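Local coordinates for protein sugar kinase (Agrobacterium tumefaciens, PDB 2RBC) that probably phosphorylates a sugar or related small molecule with ATP, as a putative ribokinase-like member of the pfkB family of carbohydrate kinases, at residues T42-A47 / V56-V61; G189-V194 / S210-T215. One frame throughout, in Å; residues are numbered along the deposited sequence.

Contact 1. Residues T42-A47 / V56-V61; sequences TLFRVA and VLPYEV
R45 and E60 reach out from neighbouring antiparallel segments and run side by side until their charged ends join in a salt bridge, R45 NH1 to E60 OE1 at 2.8 Å. The guanidinium offers this N-H within its own plane, while the carboxylate takes it on the syn side but somewhat out of its own plane, the two groups being turned 50° against each other. Both chains are extended, with CG anti to the backbone N (chi1 -152° in R45, -171° in E60), which sends them the same way and lets R45 CD also pass 3.5 Å from E60 OE1.

Y59, just before E60, crosses the arginine stem. Its CE1 lies 3.5 Å from R45 CD, and one ring face looks at R45 CB near the rim. The hydroxyl comes close to NE, but at an angle too poor for a bond.

Beneath these side chains the backbone sets the spacing: R45 N gives an almost straight bond to E60 O, and Y59 N donates to R45 O at 2.8 Å. Farther along, one water bridges A47 N and L57 O, where V46 CG1 packs on V56 CG2 at 3.8 Å. F44 and V61 carry the reverse face of the pair; F44 CD1 touches V61 CG2 at 3.8 Å, and P58 CG lies at the edge of the F44 ring, near its plane. V136 and F138 of the second subunit pack on F44 and V61 respectively. The two strands form an antiparallel hairpin with a long loop at the edge of the four-stranded sheet, consistent with the lid that projects from the main domain in ribokinase-like kinases; here it packs on the second subunit.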
loop_
_atom_site.group_PDB
_atom_site.type_symbol
_atom_site.label_atom_id
_atom_site.label_comp_id
_atom_site.label_asym_id
_atom_site.label_seq_id
_atom_site.Cartn_x
_atom_site.Cartn_y
_atom_site.Cartn_z
ATOM N N THR A 42 1.343 1.580 -5.013
ATOM C CA THR A 42 0.752 2.734 -4.382
ATOM C C THR A 42 1.836 3.779 -4.164
ATOM O O THR A 42 2.822 3.549 -3.427
ATOM C CB THR A 42 0.023 2.395 -3.103
ATOM O OG1 THR A 42 -0.937 1.389 -3.392
ATOM C CG2 THR A 42 -0.711 3.621 -2.582
ATOM N N LEU A 43 1.641 4.911 -4.846
ATOM C CA LEU A 43 2.600 5.994 -4.913
ATOM C C LEU A 43 2.092 7.113 -4.034
ATOM O O LEU A 43 1.032 7.663 -4.300
ATOM C CB LEU A 43 2.762 6.518 -6.357
ATOM C CG LEU A 43 2.974 5.505 -7.489
ATOM C CD1 LEU A 43 3.174 6.261 -8.789
ATOM C CD2 LEU A 43 4.152 4.578 -7.173
ATOM N N PHE A 44 2.838 7.402 -2.964
ATOM C CA PHE A 44 2.492 8.391 -1.974
ATOM C C PHE A 44 3.421 9.573 -2.187
ATOM O O PHE A 44 4.626 9.431 -2.007
ATOM C CB PHE A 44 2.755 7.863 -0.547
ATOM C CG PHE A 44 1.870 6.731 -0.126
ATOM C CD1 PHE A 44 0.658 6.978 0.487
ATOM C CD2 PHE A 44 2.290 5.417 -0.263
ATOM C CE1 PHE A 44 -0.149 5.944 0.914
ATOM C CE2 PHE A 44 1.492 4.374 0.202
ATOM C CZ PHE A 44 0.276 4.643 0.757
ATOM N N ARG A 45 2.858 10.716 -2.564
ATOM C CA ARG A 45 3.629 11.931 -2.880
ATOM C C ARG A 45 3.695 12.776 -1.617
ATOM O O ARG A 45 2.668 13.149 -1.046
ATOM C CB ARG A 45 2.966 12.676 -4.033
ATOM C CG ARG A 45 3.901 13.494 -4.859
ATOM C CD ARG A 45 3.126 14.263 -5.850
ATOM N NE ARG A 45 3.998 15.061 -6.711
ATOM C CZ ARG A 45 3.564 15.786 -7.724
ATOM N NH1 ARG A 45 2.285 15.837 -8.007
ATOM N NH2 ARG A 45 4.424 16.475 -8.469
ATOM N N VAL A 46 4.908 12.997 -1.139
ATOM C CA VAL A 46 5.143 13.693 0.105
ATOM C C VAL A 46 6.094 14.883 -0.133
ATOM O O VAL A 46 6.773 14.927 -1.147
ATOM C CB VAL A 46 5.742 12.746 1.145
ATOM C CG1 VAL A 46 4.766 11.583 1.442
ATOM C CG2 VAL A 46 7.125 12.215 0.678
ATOM N N ALA A 47 6.114 15.844 0.797
ATOM C CA ALA A 47 7.041 16.976 0.711
ATOM C C ALA A 47 8.425 16.457 1.063
ATOM O O ALA A 47 9.328 16.398 0.220
ATOM C CB ALA A 47 6.627 18.076 1.651
ATOM N N VAL A 56 4.112 10.378 8.028
ATOM C CA VAL A 56 4.221 11.383 6.997
ATOM C C VAL A 56 2.927 11.418 6.225
ATOM O O VAL A 56 2.434 10.384 5.781
ATOM C CB VAL A 56 5.437 11.159 6.032
ATOM C CG1 VAL A 56 5.325 9.845 5.263
ATOM C CG2 VAL A 56 5.549 12.304 5.057
ATOM N N LEU A 57 2.393 12.621 6.049
ATOM C CA LEU A 57 1.121 12.799 5.379
ATOM C C LEU A 57 1.346 13.044 3.907
ATOM O O LEU A 57 2.039 13.984 3.537
ATOM C CB LEU A 57 0.340 13.962 5.993
ATOM C CG LEU A 57 0.042 13.834 7.487
ATOM C CD1 LEU A 57 -0.818 15.016 7.971
ATOM C CD2 LEU A 57 -0.648 12.503 7.837
ATOM N N PRO A 58 0.768 12.200 3.045
ATOM C CA PRO A 58 0.904 12.411 1.607
ATOM C C PRO A 58 -0.037 13.497 1.097
ATOM O O PRO A 58 -1.143 13.639 1.609
ATOM C CB PRO A 58 0.482 11.067 1.012
ATOM C CG PRO A 58 -0.485 10.485 2.043
ATOM C CD PRO A 58 -0.067 11.028 3.376
ATOM N N TYR A 59 0.363 14.235 0.076
ATOM C CA TYR A 59 -0.577 15.178 -0.490
ATOM C C TYR A 59 -1.239 14.676 -1.738
ATOM O O TYR A 59 -2.221 15.261 -2.167
ATOM C CB TYR A 59 0.022 16.565 -0.694
ATOM C CG TYR A 59 1.213 16.631 -1.575
ATOM C CD1 TYR A 59 1.084 16.837 -2.940
ATOM C CD2 TYR A 59 2.479 16.585 -1.029
ATOM C CE1 TYR A 59 2.218 16.949 -3.753
ATOM C CE2 TYR A 59 3.605 16.677 -1.818
ATOM C CZ TYR A 59 3.482 16.867 -3.173
ATOM O OH TYR A 59 4.648 16.928 -3.935
ATOM N N GLU A 60 -0.736 13.588 -2.302
ATOM C CA GLU A 60 -1.334 12.959 -3.462
ATOM C C GLU A 60 -1.045 11.471 -3.357
ATOM O O GLU A 60 0.035 11.089 -2.917
ATOM C CB GLU A 60 -0.724 13.534 -4.744
ATOM C CG GLU A 60 -1.419 13.122 -5.990
ATOM C CD GLU A 60 -0.933 13.880 -7.208
ATOM O OE1 GLU A 60 -0.113 14.811 -7.046
ATOM O OE2 GLU A 60 -1.374 13.517 -8.302
ATOM N N VAL A 61 -2.021 10.637 -3.697
ATOM C CA VAL A 61 -1.839 9.169 -3.660
ATOM C C VAL A 61 -2.404 8.578 -4.954
ATOM O O VAL A 61 -3.531 8.872 -5.331
ATOM C CB VAL A 61 -2.506 8.511 -2.408
ATOM C CG1 VAL A 61 -2.336 6.982 -2.410
ATOM C CG2 VAL A 61 -1.967 9.136 -1.099
HETATM O O HOH W 1 3.950 15.749 2.792
#

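Contact 2. Residues G189-V194 / S210-T215; sequences GDVAPV and SEPAAT. With SO4 (sulfate ion), chain E.
S210 points its CB toward the loop 189-194, and its side chain is soon spent on two bonds. CB itself passes 3.6 Å from D190 OD1. One atom on, OG sits between the backbone N and the carbonyl carbon of its own residue (chi1 60°), a rotation that brings it over the first turn of the helix that follows. There it accepts from A213 N at 3.3 Å and donates to D190 OD1 at 3.0 Å, so a single hydroxyl both caps the helix and ties it to the loop.

The aspartate oxygen is shared in turn. S210 OG comes to it from well above the carboxylate plane, whereas V191 N reaches OD1 from the opposite face, on the anti side, at 2.8 Å. Two donors thus grip one oxygen and restrain the carboxylate's rotation, and the hydroxyl could help to stabilise its negative charge.

This is a serine N-cap at the turn from strand 206-210 into helix 211-218, set against the loop that leaves the adjacent parallel strand 185-189. Such neighbouring strand-to-helix turns belong to the alpha/beta core of the ribokinase-like fold. Next to the cap, S210 N donates to G189 O from above the carbonyl plane.

A213 CB presses on that same carbonyl oxygen, G189 O, at 3.0 Å, a tight approach. On the outer side V191 CG2 meets P212 CB at 3.5 Å, the two side chains crossing at about a right angle. Past P193, itself the N-cap residue of helix 194-200, a sulfate ion, probably from the crystallisation liquor, lies beside V194 and is hydrogen-bonded to R216 NH1.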
loop_
_atom_site.group_PDB
_atom_site.type_symbol
_atom_site.label_atom_id
_atom_site.label_comp_id
_atom_site.label_asym_id
_atom_site.label_seq_id
_atom_site.Cartn_x
_atom_site.Cartn_y
_atom_site.Cartn_z
ATOM N N GLY A 189 17.425 -5.199 -20.087
ATOM C CA GLY A 189 18.465 -5.733 -19.238
ATOM C C GLY A 189 18.627 -4.803 -18.064
ATOM O O GLY A 189 19.537 -3.957 -18.026
ATOM N N ASP A 190 17.715 -4.933 -17.120
ATOM C CA ASP A 190 17.786 -4.181 -15.878
ATOM C C ASP A 190 18.405 -5.027 -14.762
ATOM O O ASP A 190 18.755 -6.163 -14.948
ATOM C CB ASP A 190 16.397 -3.725 -15.472
ATOM C CG ASP A 190 16.389 -2.395 -14.756
ATOM O OD1 ASP A 190 17.414 -1.967 -14.149
ATOM O OD2 ASP A 190 15.340 -1.737 -14.878
ATOM N N VAL A 191 18.541 -4.419 -13.597
ATOM C CA VAL A 191 19.238 -5.019 -12.479
ATOM C C VAL A 191 18.621 -6.350 -12.102
ATOM O O VAL A 191 17.398 -6.511 -12.026
ATOM C CB VAL A 191 19.271 -4.035 -11.293
ATOM C CG1 VAL A 191 19.779 -4.714 -10.088
ATOM C CG2 VAL A 191 20.162 -2.831 -11.660
ATOM N N ALA A 192 19.494 -7.324 -11.956
ATOM C CA ALA A 192 19.131 -8.676 -11.626
ATOM C C ALA A 192 20.430 -9.316 -11.277
ATOM O O ALA A 192 21.483 -8.744 -11.539
ATOM C CB ALA A 192 18.507 -9.418 -12.833
ATOM N N PRO A 193 20.372 -10.524 -10.715
ATOM C CA PRO A 193 21.589 -11.286 -10.545
ATOM C C PRO A 193 22.300 -11.402 -11.877
ATOM O O PRO A 193 21.641 -11.517 -12.924
ATOM C CB PRO A 193 21.088 -12.640 -10.068
ATOM C CG PRO A 193 19.787 -12.335 -9.387
ATOM C CD PRO A 193 19.191 -11.226 -10.181
ATOM N N VAL A 194 23.634 -11.370 -11.833
ATOM C CA VAL A 194 24.452 -11.431 -13.047
ATOM C C VAL A 194 24.178 -12.689 -13.822
ATOM O O VAL A 194 24.200 -12.669 -15.021
ATOM C CB VAL A 194 25.994 -11.364 -12.814
ATOM C CG1 VAL A 194 26.441 -9.929 -12.631
ATOM C CG2 VAL A 194 26.416 -12.254 -11.657
ATOM N N SER A 210 20.144 -0.926 -18.519
ATOM C CA SER A 210 20.163 0.274 -17.705
ATOM C C SER A 210 21.606 0.445 -17.285
ATOM O O SER A 210 22.377 -0.523 -17.266
ATOM C CB SER A 210 19.294 0.080 -16.451
ATOM O OG SER A 210 19.788 -1.004 -15.695
ATOM N N GLU A 211 21.987 1.662 -16.934
ATOM C CA GLU A 211 23.346 1.867 -16.458
ATOM C C GLU A 211 23.778 0.933 -15.277
ATOM O O GLU A 211 24.848 0.302 -15.296
ATOM C CB GLU A 211 23.537 3.345 -16.122
ATOM C CG GLU A 211 24.873 3.612 -15.485
ATOM C CD GLU A 211 25.210 5.092 -15.452
ATOM O OE1 GLU A 211 24.375 5.927 -15.864
ATOM O OE2 GLU A 211 26.338 5.387 -15.001
ATOM N N PRO A 212 22.955 0.834 -14.238
ATOM C CA PRO A 212 23.320 -0.080 -13.166
ATOM C C PRO A 212 23.490 -1.541 -13.577
ATOM O O PRO A 212 24.379 -2.222 -13.066
ATOM C CB PRO A 212 22.160 0.045 -12.183
ATOM C CG PRO A 212 21.431 1.206 -12.554
ATOM C CD PRO A 212 21.693 1.529 -13.965
ATOM N N ALA A 213 22.665 -2.041 -14.495
ATOM C CA ALA A 213 22.802 -3.440 -14.926
ATOM C C ALA A 213 24.123 -3.646 -15.689
ATOM O O ALA A 213 24.876 -4.600 -15.438
ATOM C CB ALA A 213 21.604 -3.821 -15.824
ATOM N N ALA A 214 24.407 -2.721 -16.607
ATOM C CA ALA A 214 25.623 -2.770 -17.401
ATOM C C ALA A 214 26.869 -2.641 -16.533
ATOM O O ALA A 214 27.884 -3.296 -16.803
ATOM C CB ALA A 214 25.592 -1.704 -18.455
ATOM N N THR A 215 26.779 -1.809 -15.495
ATOM C CA THR A 215 27.864 -1.634 -14.524
ATOM C C THR A 215 28.163 -2.959 -13.853
ATOM O O THR A 215 29.305 -3.357 -13.732
ATOM C CB THR A 215 27.465 -0.588 -13.458
ATOM O OG1 THR A 215 27.119 0.658 -14.106
ATOM C CG2 THR A 215 28.568 -0.377 -12.477
HETATM S S SO4 E . 25.039 -10.877 -8.467
HETATM O O1 SO4 E . 26.314 -10.229 -8.161
HETATM O O2 SO4 E . 25.186 -12.333 -8.468
HETATM O O3 SO4 E . 24.015 -10.473 -7.500
HETATM O O4 SO4 E . 24.640 -10.462 -9.800
#

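How the contacts relate
Contact 1 closes before contact 2 opens, and both belong to the pfkB-family kinase part of the chain. Their centres lie about 29 Å apart and their nearest atoms about 15 Å, so the two never touch. They belong to different sheets: strands 39-45 and 60-66 of contact 1 are in the four-stranded sheet, while strands 185-189 and 206-210, from which the segments of contact 2 emerge, are in the large mixed sheet. The centre of contact 1 is about 24 Å from the centre of the chain, that of contact 2 about 13 Å; only contact 1 borders the second subunit. This is consistent with the projecting lid and alpha/beta body of ribokinase-like kinases.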